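Long-range contacts in glutathione transferase (Phanerochaete chrysosporium, PDB 4F0C), which binds oxidized glutathione disulfide and probably catalyses glutathione-dependent transfer reactions: residues P59-H64 with D75-Y80; Q104-Q109 with D170-I175; L25-L30 with P211-S216. All blocks are in the same frame, centred on the assembly; numbering follows the deposited sequence.

Contact 1 of 3, residues P59-H64 with D75-Y80; sequences PALIDH and DAILLY
In the thioredoxin-like N-terminal domain, P59, L61 and D63, alternate residues of segment 59-64, face I77 and Y80 of helix 74-85. The strand and helix axes approach to 9.0 Å and run at 26° to each other. I77 fills the near end. Its CD1 lies 3.9 Å from P59 CG, and its CG2 lies 3.9 Å from L61 CB. P59 follows a cis peptide bond. This is the cis-proline of the thioredoxin fold, and its ring also touches the bound oxidized glutathione disulfide. L61 has CG anti to its own N (chi1 180°), which carries CD2 on to Y80, 4.0 Å from Y80 CD2. At the far end Y80 OH donates to D63 OD2 at 2.5 Å. The carboxylate stands nearly upright to the ring, with planes 84° apart, and the hydroxyl reaches the anti side of OD2, somewhat out of the carboxylate plane. OD2 is shared with the hydroxyl of Y85, while OD1 is bonded to Q6 and to the backbone N of Y65. A phenylalanine at Y80 would probably leave the buried D63 OD2 with one hydroxyl partner fewer. The ring of F69 meets that of Y80, the two planes nearly parallel.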
# COMPACT_ATOMS: atom_id res chain seq x y z
N PRO A 59 -5.44 -10.01 6.70
CA PRO A 59 -6.83 -10.45 6.91
C PRO A 59 -7.68 -10.58 5.64
O PRO A 59 -7.33 -10.11 4.54
CB PRO A 59 -7.41 -9.32 7.76
CG PRO A 59 -6.70 -8.10 7.20
CD PRO A 59 -5.27 -8.59 7.03
N ALA A 60 -8.83 -11.23 5.82
CA ALA A 60 -9.91 -11.17 4.85
C ALA A 60 -11.17 -11.09 5.70
O ALA A 60 -11.18 -11.54 6.85
CB ALA A 60 -9.95 -12.44 3.94
N LEU A 61 -12.22 -10.52 5.13
CA LEU A 61 -13.47 -10.28 5.86
C LEU A 61 -14.63 -10.81 5.05
O LEU A 61 -14.70 -10.55 3.84
CB LEU A 61 -13.69 -8.76 6.04
CG LEU A 61 -14.97 -8.36 6.79
CD1 LEU A 61 -14.67 -8.28 8.26
CD2 LEU A 61 -15.52 -7.01 6.29
N ILE A 62 -15.52 -11.58 5.68
CA ILE A 62 -16.78 -11.95 5.02
C ILE A 62 -17.92 -11.23 5.69
O ILE A 62 -18.05 -11.29 6.92
CB ILE A 62 -17.10 -13.45 5.14
CG1 ILE A 62 -15.92 -14.30 4.65
CG2 ILE A 62 -18.40 -13.80 4.35
CD1 ILE A 62 -16.09 -15.75 5.01
N ASP A 63 -18.75 -10.53 4.90
CA ASP A 63 -19.92 -9.85 5.43
C ASP A 63 -21.16 -10.75 5.24
O ASP A 63 -21.78 -10.82 4.17
CB ASP A 63 -20.08 -8.48 4.76
CG ASP A 63 -21.20 -7.64 5.36
OD1 ASP A 63 -22.05 -8.17 6.14
OD2 ASP A 63 -21.24 -6.45 4.98
N HIS A 64 -21.51 -11.48 6.28
CA HIS A 64 -22.60 -12.44 6.17
C HIS A 64 -23.97 -11.77 5.96
O HIS A 64 -24.91 -12.43 5.52
CB HIS A 64 -22.63 -13.36 7.40
CG HIS A 64 -21.36 -14.13 7.60
ND1 HIS A 64 -20.89 -15.05 6.68
CD2 HIS A 64 -20.46 -14.13 8.62
CE1 HIS A 64 -19.76 -15.57 7.12
NE2 HIS A 64 -19.48 -15.04 8.30
N ASP A 75 -6.50 -2.47 4.64
CA ASP A 75 -6.97 -1.09 4.54
C ASP A 75 -8.19 -0.96 3.63
O ASP A 75 -9.02 -0.04 3.80
CB ASP A 75 -5.86 -0.12 4.07
CG ASP A 75 -4.81 0.14 5.14
OD1 ASP A 75 -4.93 -0.38 6.29
OD2 ASP A 75 -3.88 0.91 4.84
N ALA A 76 -8.31 -1.85 2.64
CA ALA A 76 -9.55 -1.87 1.86
C ALA A 76 -10.73 -2.34 2.70
O ALA A 76 -11.86 -1.85 2.54
CB ALA A 76 -9.41 -2.74 0.62
N ILE A 77 -10.49 -3.31 3.58
CA ILE A 77 -11.51 -3.73 4.55
C ILE A 77 -11.98 -2.56 5.43
O ILE A 77 -13.20 -2.40 5.66
CB ILE A 77 -10.98 -4.90 5.43
CG1 ILE A 77 -10.72 -6.13 4.55
CG2 ILE A 77 -11.99 -5.26 6.56
CD1 ILE A 77 -9.96 -7.23 5.28
N LEU A 78 -11.03 -1.74 5.89
CA LEU A 78 -11.40 -0.57 6.70
C LEU A 78 -12.33 0.36 5.91
O LEU A 78 -13.33 0.82 6.44
CB LEU A 78 -10.17 0.22 7.19
CG LEU A 78 -9.15 -0.52 8.07
CD1 LEU A 78 -7.90 0.36 8.35
CD2 LEU A 78 -9.79 -0.99 9.40
N LEU A 79 -11.99 0.61 4.64
CA LEU A 79 -12.82 1.45 3.78
C LEU A 79 -14.19 0.85 3.57
O LEU A 79 -15.19 1.57 3.59
CB LEU A 79 -12.10 1.71 2.43
CG LEU A 79 -10.97 2.74 2.61
CD1 LEU A 79 -9.95 2.61 1.46
CD2 LEU A 79 -11.55 4.19 2.66
N TYR A 80 -14.24 -0.46 3.34
CA TYR A 80 -15.51 -1.17 3.12
C TYR A 80 -16.41 -0.95 4.34
O TYR A 80 -17.58 -0.57 4.22
CB TYR A 80 -15.28 -2.68 2.92
CG TYR A 80 -16.58 -3.51 2.87
CD1 TYR A 80 -17.33 -3.62 1.70
CD2 TYR A 80 -17.05 -4.16 4.02
CE1 TYR A 80 -18.53 -4.37 1.65
CE2 TYR A 80 -18.27 -4.90 4.00
CZ TYR A 80 -18.98 -5.00 2.82
OH TYR A 80 -20.14 -5.74 2.80

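Contact 2 of 3, residues Q104-Q109 with D170-I175; sequences QWLFFQ and DISFVI. With SO4 (sulfate ion), chain C.
Q109 on helix 96-126 lies against S172 and F173, where helix 168-172 gives way to helix 174-184. Its CB sits over one face of the F173 ring, 3.8 Å from the centroid and 18° off the ring normal. This is a CH-pi contact. Q109 CG comes next and packs 3.3 Å from S172 OG. The chain then bends at chi2 (-76°). Q109 CD passes 3.5 Å from S172 O, but no bond forms there. The amide at the tip finds its partners beyond the segment: NE2 is bonded to Q113 and OE1 to K20. S172 OG likewise turns back to A169 O of its own helix. S172 CB meets L106 CD2 at 3.6 Å.

The tip of F173 points at two aromatic neighbours. Its CZ is 3.7 Å from F108 CD2, which lies at the F173 edge, and 4.2 Å from the rim atom W105 CE3. The phenyl rings are oblique. On its other side W105 binds a sulfate, probably from the crystallisation liquor: NE1 donates to O3 at 2.8 Å, nearly straight at 168°. Q104 NE2 donates to O1 of the same ion. R158 of the same chain and W72 of the second subunit also hold it, so the site spans the dimer interface.

These are helices of the all-helical C-terminal GST domain. D170 accepts from T167 N, consistent with the capping box known at this helix start in GSTs. No hydrogen bond joins the two segments. The fit therefore rests mostly on shape and dispersion, while Q113, K20 and A169 probably fix the polar ends.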
# COMPACT_ATOMS: atom_id res chain seq x y z
N GLN A 104 -5.47 8.83 0.69
CA GLN A 104 -4.03 9.07 0.55
C GLN A 104 -3.26 8.59 1.79
O GLN A 104 -2.27 7.89 1.67
CB GLN A 104 -3.81 10.57 0.37
CG GLN A 104 -2.33 11.04 0.40
CD GLN A 104 -2.26 12.53 0.59
OE1 GLN A 104 -2.25 13.29 -0.39
NE2 GLN A 104 -2.29 12.98 1.88
N TRP A 105 -3.71 8.98 2.98
CA TRP A 105 -3.05 8.55 4.20
C TRP A 105 -3.12 7.04 4.39
O TRP A 105 -2.17 6.44 4.88
CB TRP A 105 -3.59 9.31 5.42
CG TRP A 105 -2.99 10.71 5.47
CD1 TRP A 105 -3.58 11.87 5.06
CD2 TRP A 105 -1.66 11.04 5.89
NE1 TRP A 105 -2.70 12.93 5.22
CE2 TRP A 105 -1.51 12.44 5.73
CE3 TRP A 105 -0.59 10.29 6.41
CZ2 TRP A 105 -0.33 13.12 6.07
CZ3 TRP A 105 0.61 10.97 6.75
CH2 TRP A 105 0.73 12.36 6.55
N LEU A 106 -4.25 6.43 4.01
CA LEU A 106 -4.34 4.95 4.05
C LEU A 106 -3.31 4.30 3.11
O LEU A 106 -2.67 3.30 3.47
CB LEU A 106 -5.76 4.45 3.71
CG LEU A 106 -6.79 4.78 4.80
CD1 LEU A 106 -8.24 4.63 4.26
CD2 LEU A 106 -6.55 3.84 5.98
N PHE A 107 -3.16 4.85 1.92
CA PHE A 107 -2.15 4.33 0.99
C PHE A 107 -0.76 4.51 1.55
O PHE A 107 0.11 3.65 1.35
CB PHE A 107 -2.27 4.93 -0.42
CG PHE A 107 -3.24 4.15 -1.30
CD1 PHE A 107 -2.83 2.95 -1.93
CD2 PHE A 107 -4.56 4.56 -1.45
CE1 PHE A 107 -3.74 2.20 -2.71
CE2 PHE A 107 -5.47 3.83 -2.23
CZ PHE A 107 -5.07 2.65 -2.85
N PHE A 108 -0.54 5.62 2.25
CA PHE A 108 0.77 5.81 2.89
C PHE A 108 1.00 4.75 3.97
O PHE A 108 2.08 4.15 4.07
CB PHE A 108 0.95 7.24 3.45
CG PHE A 108 2.25 7.43 4.22
CD1 PHE A 108 3.46 7.04 3.67
CD2 PHE A 108 2.25 7.96 5.50
CE1 PHE A 108 4.69 7.20 4.39
CE2 PHE A 108 3.46 8.14 6.22
CZ PHE A 108 4.68 7.75 5.65
N GLN A 109 -0.02 4.49 4.77
CA GLN A 109 0.09 3.42 5.77
C GLN A 109 0.39 2.09 5.06
O GLN A 109 1.30 1.34 5.45
CB GLN A 109 -1.23 3.28 6.56
CG GLN A 109 -1.09 2.34 7.78
CD GLN A 109 -1.06 0.85 7.36
OE1 GLN A 109 -1.87 0.41 6.54
NE2 GLN A 109 -0.13 0.07 7.95
N ASP A 170 -6.10 7.37 10.89
CA ASP A 170 -5.30 7.29 12.12
C ASP A 170 -5.26 5.87 12.63
O ASP A 170 -4.19 5.36 13.01
CB ASP A 170 -5.88 8.21 13.22
CG ASP A 170 -6.12 9.63 12.71
OD1 ASP A 170 -5.14 10.40 12.67
OD2 ASP A 170 -7.27 9.93 12.30
N ILE A 171 -6.42 5.21 12.63
CA ILE A 171 -6.51 3.89 13.25
C ILE A 171 -5.60 2.90 12.53
O ILE A 171 -4.99 2.03 13.15
CB ILE A 171 -7.97 3.37 13.28
CG1 ILE A 171 -8.83 4.28 14.17
CG2 ILE A 171 -8.03 1.90 13.78
CD1 ILE A 171 -10.34 3.94 14.06
N SER A 172 -5.49 3.07 11.21
CA SER A 172 -4.74 2.12 10.38
C SER A 172 -3.27 2.03 10.77
O SER A 172 -2.64 1.00 10.52
CB SER A 172 -4.88 2.49 8.88
OG SER A 172 -4.06 3.63 8.60
N PHE A 173 -2.72 3.08 11.39
CA PHE A 173 -1.30 3.11 11.77
C PHE A 173 -1.00 2.50 13.13
O PHE A 173 0.17 2.26 13.46
CB PHE A 173 -0.77 4.57 11.83
CG PHE A 173 -0.52 5.20 10.49
CD1 PHE A 173 0.75 5.19 9.94
CD2 PHE A 173 -1.54 5.84 9.80
CE1 PHE A 173 0.99 5.78 8.70
CE2 PHE A 173 -1.31 6.43 8.57
CZ PHE A 173 -0.03 6.42 8.02
N VAL A 174 -2.04 2.29 13.93
CA VAL A 174 -1.83 2.00 15.35
C VAL A 174 -1.05 0.71 15.58
O VAL A 174 -0.07 0.71 16.32
CB VAL A 174 -3.17 1.97 16.13
CG1 VAL A 174 -2.93 1.47 17.56
CG2 VAL A 174 -3.78 3.38 16.15
N ILE A 175 -1.49 -0.39 14.95
CA ILE A 175 -0.92 -1.70 15.33
C ILE A 175 0.58 -1.81 14.99
O ILE A 175 1.38 -2.25 15.84
CB ILE A 175 -1.74 -2.92 14.83
CG1 ILE A 175 -1.26 -4.22 15.52
CG2 ILE A 175 -1.71 -3.04 13.29
CD1 ILE A 175 -1.61 -4.32 17.02
S SO4 C . -1.97 16.37 3.71
O1 SO4 C . -1.20 15.47 2.84
O2 SO4 C . -2.90 17.16 2.93
O3 SO4 C . -2.89 15.67 4.64
O4 SO4 C . -1.02 17.15 4.45

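Contact 3 of 3, residues L25-L30 with P211-S216; sequences LRELGL and PAIAES
R26 and E27, near the end of helix 18-28, receive A212 in the first turn of helix 211-227. This joins the thioredoxin-like domain to the last helix of the chain.

The tight part centres on A212. The CA atoms of E27 and A212 are only 5.2 Å apart, and the small methyl fits that approach. A212 CB lies 3.9 Å from R26 CB and 3.6 Å from E27 CD. E27 bends at chi2 (-79°), which folds its carboxylate back over the methyl and brings OE2 to 3.5 Å from I213 CG1. OE2 also forms a salt bridge with R210. E27 OE1 accepts from a water at 2.8 Å, and that water accepts from A212 N. A backbone N-H of the first helical turn is thus tied indirectly to a carboxylate. The aliphatic part of R26 continues the packing: CD passes 3.7 Å from A212 O and lies near S216.

The looser side is the salt bridge to the exposed E215. R26 NH1 donates to E215 OE2 at 2.9 Å, with a bent N-H...O angle of 149°. It meets OE2 on the anti side, tilted out of the carboxylate plane, and the guanidinium and carboxylate planes are 80° apart. One bond therefore carries the pair, not a paired, coplanar grip. R26 NE forms a salt bridge with D22 OD1, to which S216 OG is also hydrogen-bonded.

Helix 18-28 ends just here in a Schellman motif, with G29 at positive phi and L30 N bonded to L25 O.

R26 has two carboxylate partners, D22 and E215, so its charge is probably well balanced. E27 places negative charge beside the start of helix 211-227, probably favourable to the positive end of the helix dipole, with R210 partly offsetting it.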
# COMPACT_ATOMS: atom_id res chain seq x y z
N LEU A 25 -13.94 -2.68 14.02
CA LEU A 25 -15.19 -3.38 14.31
C LEU A 25 -15.62 -3.13 15.77
O LEU A 25 -16.80 -2.92 16.05
CB LEU A 25 -15.05 -4.89 14.05
CG LEU A 25 -14.91 -5.29 12.57
CD1 LEU A 25 -14.54 -6.76 12.49
CD2 LEU A 25 -16.20 -5.04 11.79
N ARG A 26 -14.65 -3.15 16.69
CA ARG A 26 -14.96 -2.86 18.10
C ARG A 26 -15.42 -1.42 18.29
O ARG A 26 -16.36 -1.17 19.04
CB ARG A 26 -13.78 -3.15 19.02
CG ARG A 26 -13.42 -4.63 19.11
CD ARG A 26 -12.26 -4.94 20.10
NE ARG A 26 -11.79 -6.29 19.79
CZ ARG A 26 -12.32 -7.41 20.27
NH1 ARG A 26 -13.28 -7.37 21.20
NH2 ARG A 26 -11.86 -8.58 19.84
N GLU A 27 -14.74 -0.47 17.63
CA GLU A 27 -15.12 0.96 17.71
C GLU A 27 -16.57 1.18 17.27
O GLU A 27 -17.30 1.97 17.87
CB GLU A 27 -14.20 1.83 16.82
CG GLU A 27 -12.78 2.02 17.36
CD GLU A 27 -12.67 3.08 18.47
OE1 GLU A 27 -13.68 3.41 19.12
OE2 GLU A 27 -11.56 3.58 18.70
N LEU A 28 -16.98 0.47 16.22
CA LEU A 28 -18.34 0.63 15.68
C LEU A 28 -19.37 -0.27 16.35
O LEU A 28 -20.56 -0.17 16.05
CB LEU A 28 -18.35 0.39 14.15
CG LEU A 28 -17.83 1.58 13.34
CD1 LEU A 28 -17.47 1.17 11.88
CD2 LEU A 28 -18.85 2.73 13.37
N GLY A 29 -18.93 -1.15 17.25
CA GLY A 29 -19.86 -2.01 17.96
C GLY A 29 -20.46 -3.10 17.07
O GLY A 29 -21.54 -3.61 17.36
N LEU A 30 -19.76 -3.46 16.00
CA LEU A 30 -20.26 -4.45 15.03
C LEU A 30 -19.97 -5.88 15.49
O LEU A 30 -18.97 -6.13 16.17
CB LEU A 30 -19.60 -4.19 13.67
CG LEU A 30 -20.06 -2.88 12.99
CD1 LEU A 30 -19.13 -2.42 11.83
CD2 LEU A 30 -21.51 -3.03 12.51
N PRO A 211 -11.07 3.01 24.58
CA PRO A 211 -11.46 1.70 25.11
C PRO A 211 -11.53 0.58 24.07
O PRO A 211 -11.08 -0.53 24.37
CB PRO A 211 -12.84 1.97 25.73
CG PRO A 211 -12.73 3.39 26.21
CD PRO A 211 -11.94 4.09 25.08
N ALA A 212 -12.07 0.85 22.88
CA ALA A 212 -12.16 -0.20 21.85
C ALA A 212 -10.77 -0.63 21.39
O ALA A 212 -10.52 -1.82 21.17
CB ALA A 212 -12.98 0.28 20.66
N ILE A 213 -9.86 0.33 21.25
CA ILE A 213 -8.52 -0.00 20.77
C ILE A 213 -7.72 -0.71 21.87
O ILE A 213 -7.04 -1.70 21.63
CB ILE A 213 -7.83 1.26 20.25
CG1 ILE A 213 -8.55 1.72 18.96
CG2 ILE A 213 -6.36 1.00 19.93
CD1 ILE A 213 -7.89 2.91 18.28
N ALA A 214 -7.84 -0.20 23.09
CA ALA A 214 -7.25 -0.87 24.24
C ALA A 214 -7.77 -2.32 24.35
O ALA A 214 -7.01 -3.23 24.67
CB ALA A 214 -7.57 -0.10 25.50
N GLU A 215 -9.06 -2.52 24.11
CA GLU A 215 -9.66 -3.85 24.19
C GLU A 215 -9.10 -4.75 23.08
O GLU A 215 -8.81 -5.92 23.31
CB GLU A 215 -11.18 -3.77 24.11
CG GLU A 215 -11.88 -5.14 24.16
CD GLU A 215 -13.40 -5.01 24.11
OE1 GLU A 215 -13.99 -4.61 25.13
OE2 GLU A 215 -14.00 -5.30 23.06
N SER A 216 -8.97 -4.21 21.87
CA SER A 216 -8.34 -4.92 20.77
C SER A 216 -6.91 -5.38 21.12
O SER A 216 -6.54 -6.53 20.86
CB SER A 216 -8.35 -4.05 19.49
OG SER A 216 -7.69 -4.70 18.43
O HOH W 1 -13.24 3.40 21.91

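In the fold
From the N terminus, segment 25-30 opens contact 3, which closes only at 211-216 and so spans most of the chain. Contacts 1 and 2 both fall within that span. They come in series: 59-64 with 75-80 closes a short strand-to-helix loop before 104-109 begins the longer one to 170-175. None cross. Contact 1 packs helix 74-85 on strand 60-63 within the N-terminal domain, contact 2 lies among the C-terminal helices, and contact 3 ties helix 18-28 to the last helix, 211-227. Contacts 1 and 2 touch where L78 meets S172 and L79 meets L106, and both reach the second subunit. Contact 2 touches contact 3 through V174 and I213. Contacts 1 and 3 do not touch.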